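Dihydroorotase (Agrobacterium tumefaciens, PDB 2OGJ) hydrolyses acetyl esters, deacetylating acetyl-(R)-mandelate in vitro and acetyl glycolate less efficiently, as a binuclear zinc enzyme of the amidohydrolase family. Local coordinates at residues C232-E245 with V274-F286. Sequence-based numbering, arbitrary orientation.
Sequences CFNGKSGSSIMEDE and VAEAAIARGLLPF
Aromatic packing centres on Phe233, whose ring lies against helix 272-280 and the chain that follows it. Ala278 CB stands over one face, 4.1 Å from the ring centroid and 29° off the normal, a CH-pi contact. Pro285 CD meets Phe233 CE2 at the ring edge at 3.5 Å. A chi1 of -65°, with CG anti to the carbonyl carbon, turns the ring toward both residues. Phe233 CB lies 3.8 Å from Val274 CG1.

Other apolar contacts flank the ring. The two branches of Val274 divide the loop between them: CG1 faces Phe233 and Ile241 CG1, whereas CG2 rests 3.5 Å from Gly235 CA. In Met242, a selenomethionine, the bend at chi2 takes SE to 3.7 Å from Ala277 CB, and that at chi3 carries CE toward Val274 O.

Among polar contacts, a salt bridge joins Glu245 OE1 to Arg281 NH2 at 2.6 Å, with carboxylate and guanidinium planes 27° apart; Arg281 also makes a cation-pi contact with Phe248. Within the loop, Ser240 OG accepts from Met242 N at 3.0 Å, an ST turn.

A Schellman motif ends helix 272-280, with Gly282 at C-prime: Leu283 N bonds to Ala278 O and Gly282 N to Ile279 O. The contact packs neighbouring beta-alpha units of the TIM barrel, joining the loop after strand 228-230, just beyond zinc ligand His231, to the next helix but one.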
ATOM      1  N   CYS A 232      -0.556  30.988  -5.057  1.00 42.31           N
ATOM      2  CA  CYS A 232      -1.527  31.452  -6.053  1.00 44.56           C
ATOM      3  C   CYS A 232      -0.961  31.772  -7.430  1.00 46.06           C
ATOM      4  O   CYS A 232      -1.622  31.534  -8.446  1.00 45.84           O
ATOM      5  CB  CYS A 232      -2.262  32.689  -5.528  1.00 43.83           C
ATOM      6  SG  CYS A 232      -1.199  34.117  -5.391  1.00 43.85           S
ATOM      7  N   PHE A 233       0.258  32.313  -7.466  1.00 47.71           N
ATOM      8  CA  PHE A 233       0.886  32.698  -8.730  1.00 47.83           C
ATOM      9  C   PHE A 233       2.108  31.901  -9.130  1.00 47.70           C
ATOM     10  O   PHE A 233       3.062  32.455  -9.691  1.00 49.23           O
ATOM     11  CB  PHE A 233       1.236  34.191  -8.710  1.00 47.39           C
ATOM     12  CG  PHE A 233       0.035  35.081  -8.629  1.00 48.38           C
ATOM     13  CD1 PHE A 233      -1.192  34.649  -9.117  1.00 47.62           C
ATOM     14  CD2 PHE A 233       0.130  36.354  -8.082  1.00 50.18           C
ATOM     15  CE1 PHE A 233      -2.303  35.465  -9.060  1.00 49.45           C
ATOM     16  CE2 PHE A 233      -0.991  37.190  -8.021  1.00 50.66           C
ATOM     17  CZ  PHE A 233      -2.208  36.740  -8.511  1.00 49.36           C
ATOM     18  N   ASN A 234       2.084  30.604  -8.853  1.00 46.62           N
ATOM     19  CA  ASN A 234       3.210  29.771  -9.217  1.00 46.77           C
ATOM     20  C   ASN A 234       3.173  29.646 -10.722  1.00 46.53           C
ATOM     21  O   ASN A 234       2.110  29.703 -11.336  1.00 45.62           O
ATOM     22  CB  ASN A 234       3.109  28.379  -8.583  1.00 47.70           C
ATOM     23  CG  ASN A 234       2.083  27.498  -9.271  1.00 46.43           C
ATOM     24  OD1 ASN A 234       0.899  27.530  -8.940  1.00 46.59           O
ATOM     25  ND2 ASN A 234       2.536  26.717 -10.250  1.00 45.36           N
ATOM     26  N   GLY A 235       4.347  29.486 -11.312  1.00 47.55           N
ATOM     27  CA  GLY A 235       4.454  29.349 -12.752  1.00 48.17           C
ATOM     28  C   GLY A 235       4.947  27.968 -13.145  1.00 49.57           C
ATOM     29  O   GLY A 235       5.822  27.823 -14.002  1.00 49.90           O
ATOM     30  N   LYS A 236       4.395  26.946 -12.500  1.00 50.70           N
ATOM     31  CA  LYS A 236       4.772  25.576 -12.806  1.00 52.07           C
ATOM     32  C   LYS A 236       3.697  24.864 -13.648  1.00 52.64           C
ATOM     33  O   LYS A 236       2.491  25.049 -13.427  1.00 52.02           O
ATOM     34  CB  LYS A 236       5.011  24.808 -11.511  1.00 51.46           C
ATOM     35  CG  LYS A 236       6.143  25.357 -10.675  1.00 51.66           C
ATOM     36  CD  LYS A 236       7.476  25.358 -11.412  1.00 51.83           C
ATOM     37  CE  LYS A 236       8.616  25.815 -10.504  1.00 50.83           C
ATOM     38  NZ  LYS A 236       9.930  25.842 -11.193  1.00 51.56           N
ATOM     39  N   SER A 237       4.150  24.053 -14.608  1.00 52.44           N
ATOM     40  CA  SER A 237       3.262  23.297 -15.488  1.00 52.82           C
ATOM     41  C   SER A 237       2.299  22.411 -14.693  1.00 52.25           C
ATOM     42  O   SER A 237       2.726  21.590 -13.883  1.00 51.99           O
ATOM     43  CB  SER A 237       4.084  22.412 -16.442  1.00 54.18           C
ATOM     44  OG  SER A 237       4.883  23.160 -17.352  1.00 54.96           O
ATOM     45  N   GLY A 238       1.005  22.575 -14.932  1.00 51.57           N
ATOM     46  CA  GLY A 238       0.027  21.774 -14.226  1.00 51.87           C
ATOM     47  C   GLY A 238      -0.542  22.462 -12.999  1.00 53.24           C
ATOM     48  O   GLY A 238      -1.419  21.920 -12.313  1.00 53.95           O
ATOM     49  N   SER A 239      -0.057  23.669 -12.714  1.00 53.89           N
ATOM     50  CA  SER A 239      -0.536  24.404 -11.544  1.00 52.98           C
ATOM     51  C   SER A 239      -0.649  25.902 -11.787  1.00 51.43           C
ATOM     52  O   SER A 239      -1.264  26.612 -11.008  1.00 50.16           O
ATOM     53  CB  SER A 239       0.378  24.126 -10.333  1.00 52.15           C
ATOM     54  OG  SER A 239       1.734  23.904 -10.723  1.00 53.22           O
ATOM     55  N   SER A 240      -0.068  26.370 -12.883  1.00 52.21           N
ATOM     56  CA  SER A 240      -0.088  27.791 -13.228  1.00 54.08           C
ATOM     57  C   SER A 240      -1.450  28.272 -13.718  1.00 55.82           C
ATOM     58  O   SER A 240      -2.064  27.641 -14.571  1.00 56.77           O
ATOM     59  CB  SER A 240       0.961  28.077 -14.304  1.00 51.13           C
ATOM     60  OG  SER A 240       0.745  29.346 -14.886  1.00 50.93           O
ATOM     61  N   ILE A 241      -1.922  29.393 -13.187  1.00 57.36           N
ATOM     62  CA  ILE A 241      -3.210  29.921 -13.611  1.00 60.61           C
ATOM     63  C   ILE A 241      -3.128  30.591 -14.978  1.00 63.52           C
ATOM     64  O   ILE A 241      -4.135  31.061 -15.498  1.00 64.72           O
ATOM     65  CB  ILE A 241      -3.759  30.962 -12.611  1.00 60.38           C
ATOM     66  CG1 ILE A 241      -2.863  32.215 -12.606  1.00 58.67           C
ATOM     67  CG2 ILE A 241      -3.859  30.328 -11.233  1.00 60.26           C
ATOM     68  CD1 ILE A 241      -3.446  33.411 -11.879  1.00 54.70           C
HETATM   69  N   MSE A 242      -1.935  30.633 -15.565  1.00 65.80           N
HETATM   70  CA  MSE A 242      -1.776  31.281 -16.861  1.00 67.43           C
HETATM   71  C   MSE A 242      -1.719  30.300 -18.037  1.00 68.48           C
HETATM   72  O   MSE A 242      -1.822  30.706 -19.196  1.00 69.82           O
HETATM   73  CB  MSE A 242      -0.540  32.194 -16.835  1.00 69.39           C
HETATM   74  CG  MSE A 242      -0.784  33.627 -17.355  1.00 70.71           C
HETATM   75 SE   MSE A 242      -2.378  34.365 -16.856  1.00 91.43          SE
HETATM   76  CE  MSE A 242      -2.236  34.330 -15.100  1.00 72.97           C
ATOM     77  N   GLU A 243      -1.578  29.011 -17.742  1.00 68.56           N
ATOM     78  CA  GLU A 243      -1.532  27.975 -18.777  1.00 68.74           C
ATOM     79  C   GLU A 243      -2.928  27.410 -19.093  1.00 68.75           C
ATOM     80  O   GLU A 243      -3.129  26.729 -20.099  1.00 69.12           O
ATOM     81  CB  GLU A 243      -0.615  26.837 -18.327  1.00 68.25           C
ATOM     82  CG  GLU A 243      -0.807  26.472 -16.861  1.00 69.14           C
ATOM     83  CD  GLU A 243      -0.289  25.096 -16.493  1.00 68.95           C
ATOM     84  OE1 GLU A 243       0.762  24.674 -17.031  1.00 68.85           O
ATOM     85  OE2 GLU A 243      -0.938  24.445 -15.643  1.00 68.22           O
ATOM     86  N   ASP A 244      -3.888  27.703 -18.224  1.00 69.52           N
ATOM     87  CA  ASP A 244      -5.256  27.217 -18.381  1.00 69.58           C
ATOM     88  C   ASP A 244      -6.256  28.344 -18.152  1.00 69.66           C
ATOM     89  O   ASP A 244      -6.514  28.727 -17.009  1.00 69.94           O
ATOM     90  CB  ASP A 244      -5.518  26.099 -17.370  1.00 69.42           C
ATOM     91  CG  ASP A 244      -6.848  25.399 -17.585  1.00 70.63           C
ATOM     92  OD1 ASP A 244      -7.789  26.019 -18.130  1.00 70.02           O
ATOM     93  OD2 ASP A 244      -6.952  24.215 -17.188  1.00 72.49           O
ATOM     94  N   GLU A 245      -6.824  28.868 -19.236  1.00 69.69           N
ATOM     95  CA  GLU A 245      -7.802  29.950 -19.127  1.00 70.30           C
ATOM     96  C   GLU A 245      -8.998  29.566 -18.266  1.00 68.59           C
ATOM     97  O   GLU A 245      -9.631  30.427 -17.665  1.00 68.24           O
ATOM     98  CB  GLU A 245      -8.289  30.380 -20.517  1.00 72.98           C
ATOM     99  CG  GLU A 245      -7.339  31.316 -21.245  1.00 76.77           C
ATOM    100  CD  GLU A 245      -7.390  32.734 -20.703  1.00 78.75           C
ATOM    101  OE1 GLU A 245      -6.491  33.526 -21.052  1.00 78.88           O
ATOM    102  OE2 GLU A 245      -8.332  33.062 -19.939  1.00 80.70           O
ATOM    103  N   VAL A 274       3.662  34.969 -14.382  1.00 49.50           N
ATOM    104  CA  VAL A 274       2.297  34.658 -13.970  1.00 49.88           C
ATOM    105  C   VAL A 274       1.681  35.868 -13.283  1.00 50.27           C
ATOM    106  O   VAL A 274       0.574  36.280 -13.620  1.00 49.72           O
ATOM    107  CB  VAL A 274       2.236  33.456 -12.999  1.00 50.85           C
ATOM    108  CG1 VAL A 274       0.853  33.359 -12.383  1.00 49.49           C
ATOM    109  CG2 VAL A 274       2.563  32.171 -13.743  1.00 48.54           C
ATOM    110  N   ALA A 275       2.408  36.445 -12.332  1.00 52.49           N
ATOM    111  CA  ALA A 275       1.934  37.608 -11.582  1.00 53.68           C
ATOM    112  C   ALA A 275       1.676  38.831 -12.451  1.00 54.43           C
ATOM    113  O   ALA A 275       0.721  39.573 -12.219  1.00 52.99           O
ATOM    114  CB  ALA A 275       2.933  37.959 -10.482  1.00 54.48           C
ATOM    115  N   GLU A 276       2.534  39.046 -13.440  1.00 58.24           N
ATOM    116  CA  GLU A 276       2.388  40.195 -14.323  1.00 60.23           C
ATOM    117  C   GLU A 276       1.064  40.070 -15.037  1.00 61.14           C
ATOM    118  O   GLU A 276       0.201  40.942 -14.954  1.00 61.70           O
ATOM    119  CB  GLU A 276       3.517  40.234 -15.354  1.00 63.45           C
ATOM    120  CG  GLU A 276       3.899  41.639 -15.787  1.00 68.11           C
ATOM    121  CD  GLU A 276       4.748  41.669 -17.048  1.00 69.60           C
ATOM    122  OE1 GLU A 276       5.742  40.907 -17.130  1.00 69.69           O
ATOM    123  OE2 GLU A 276       4.427  42.467 -17.961  1.00 70.05           O
ATOM    124  N   ALA A 277       0.906  38.959 -15.732  1.00 61.23           N
ATOM    125  CA  ALA A 277      -0.318  38.700 -16.460  1.00 57.70           C
ATOM    126  C   ALA A 277      -1.554  38.785 -15.559  1.00 56.98           C
ATOM    127  O   ALA A 277      -2.598  39.305 -15.956  1.00 54.64           O
ATOM    128  CB  ALA A 277      -0.234  37.339 -17.110  1.00 57.62           C
ATOM    129  N   ALA A 278      -1.439  38.278 -14.339  1.00 61.23           N
ATOM    130  CA  ALA A 278      -2.554  38.304 -13.415  1.00 57.70           C
ATOM    131  C   ALA A 278      -2.958  39.729 -13.065  1.00 56.98           C
ATOM    132  O   ALA A 278      -4.133  40.098 -13.153  1.00 54.64           O
ATOM    133  CB  ALA A 278      -2.198  37.539 -12.154  1.00 57.62           C
ATOM    134  N   ILE A 279      -1.972  40.531 -12.671  1.00 57.10           N
ATOM    135  CA  ILE A 279      -2.226  41.913 -12.278  1.00 56.65           C
ATOM    136  C   ILE A 279      -2.716  42.791 -13.431  1.00 55.62           C
ATOM    137  O   ILE A 279      -3.542  43.687 -13.228  1.00 54.37           O
ATOM    138  CB  ILE A 279      -0.970  42.521 -11.604  1.00 56.00           C
ATOM    139  CG1 ILE A 279      -0.688  41.761 -10.305  1.00 54.67           C
ATOM    140  CG2 ILE A 279      -1.182  44.001 -11.287  1.00 55.31           C
ATOM    141  CD1 ILE A 279       0.709  41.975  -9.725  1.00 61.17           C
ATOM    142  N   ALA A 280      -2.225  42.532 -14.637  1.00 54.44           N
ATOM    143  CA  ALA A 280      -2.675  43.307 -15.795  1.00 54.30           C
ATOM    144  C   ALA A 280      -4.162  43.038 -16.084  1.00 54.16           C
ATOM    145  O   ALA A 280      -4.850  43.868 -16.673  1.00 53.67           O
ATOM    146  CB  ALA A 280      -1.835  42.963 -17.022  1.00 54.07           C
ATOM    147  N   ARG A 281      -4.646  41.869 -15.666  1.00 54.68           N
ATOM    148  CA  ARG A 281      -6.047  41.506 -15.869  1.00 54.73           C
ATOM    149  C   ARG A 281      -6.879  41.818 -14.633  1.00 54.33           C
ATOM    150  O   ARG A 281      -8.017  41.346 -14.512  1.00 54.94           O
ATOM    151  CB  ARG A 281      -6.194  40.015 -16.194  1.00 57.34           C
ATOM    152  CG  ARG A 281      -5.605  39.568 -17.532  1.00 59.28           C
ATOM    153  CD  ARG A 281      -6.587  38.612 -18.211  1.00 62.55           C
ATOM    154  NE  ARG A 281      -6.018  37.311 -18.558  1.00 64.79           N
ATOM    155  CZ  ARG A 281      -6.747  36.203 -18.695  1.00 67.09           C
ATOM    156  NH1 ARG A 281      -8.063  36.247 -18.508  1.00 67.37           N
ATOM    157  NH2 ARG A 281      -6.166  35.052 -19.019  1.00 66.57           N
ATOM    158  N   GLY A 282      -6.307  42.596 -13.718  1.00 53.18           N
ATOM    159  CA  GLY A 282      -7.018  42.974 -12.510  1.00 52.53           C
ATOM    160  C   GLY A 282      -6.988  41.973 -11.364  1.00 53.69           C
ATOM    161  O   GLY A 282      -7.613  42.221 -10.328  1.00 53.51           O
ATOM    162  N   LEU A 283      -6.309  40.761 -11.548  1.00 54.29           N
ATOM    163  CA  LEU A 283      -6.263  39.817 -10.430  1.00 54.11           C
ATOM    164  C   LEU A 283      -5.050  40.050  -9.541  1.00 54.60           C
ATOM    165  O   LEU A 283      -3.904  39.759  -9.911  1.00 55.07           O
ATOM    166  CB  LEU A 283      -6.265  38.360 -10.918  1.00 53.04           C
ATOM    167  CG  LEU A 283      -6.434  37.295  -9.816  1.00 50.80           C
ATOM    168  CD1 LEU A 283      -7.682  37.594  -8.978  1.00 46.55           C
ATOM    169  CD2 LEU A 283      -6.520  35.896 -10.451  1.00 50.52           C
ATOM    170  N   LEU A 284      -5.318  40.600  -8.364  1.00 53.65           N
ATOM    171  CA  LEU A 284      -4.274  40.876  -7.391  1.00 51.82           C
ATOM    172  C   LEU A 284      -4.238  39.815  -6.302  1.00 50.00           C
ATOM    173  O   LEU A 284      -5.242  39.138  -6.028  1.00 50.75           O
ATOM    174  CB  LEU A 284      -4.522  42.230  -6.728  1.00 51.47           C
ATOM    175  CG  LEU A 284      -3.798  43.434  -7.305  1.00 51.61           C
ATOM    176  CD1 LEU A 284      -4.012  43.512  -8.804  1.00 51.58           C
ATOM    177  CD2 LEU A 284      -4.299  44.663  -6.597  1.00 49.86           C
ATOM    178  N   PRO A 285      -3.069  39.625  -5.687  1.00 46.77           N
ATOM    179  CA  PRO A 285      -3.057  38.618  -4.633  1.00 45.59           C
ATOM    180  C   PRO A 285      -3.654  39.286  -3.391  1.00 43.44           C
ATOM    181  O   PRO A 285      -3.496  40.491  -3.189  1.00 42.91           O
ATOM    182  CB  PRO A 285      -1.572  38.280  -4.497  1.00 45.27           C
ATOM    183  CG  PRO A 285      -0.900  39.554  -4.872  1.00 46.33           C
ATOM    184  CD  PRO A 285      -1.705  40.008  -6.072  1.00 46.32           C
ATOM    185  N   PHE A 286      -4.374  38.517  -2.587  1.00 42.24           N
ATOM    186  CA  PHE A 286      -4.988  39.048  -1.371  1.00 43.21           C
ATOM    187  C   PHE A 286      -3.919  39.398  -0.333  1.00 41.56           C
ATOM    188  O   PHE A 286      -4.021  40.400   0.376  1.00 41.46           O
ATOM    189  CB  PHE A 286      -5.953  38.024  -0.771  1.00 44.09           C
ATOM    190  CG  PHE A 286      -6.620  38.493   0.487  1.00 46.17           C
ATOM    191  CD1 PHE A 286      -7.726  39.346   0.427  1.00 45.63           C
ATOM    192  CD2 PHE A 286      -6.147  38.090   1.736  1.00 45.27           C
ATOM    193  CE1 PHE A 286      -8.354  39.793   1.591  1.00 43.81           C
ATOM    194  CE2 PHE A 286      -6.769  38.533   2.903  1.00 45.80           C
ATOM    195  CZ  PHE A 286      -7.880  39.388   2.826  1.00 45.60           C
TER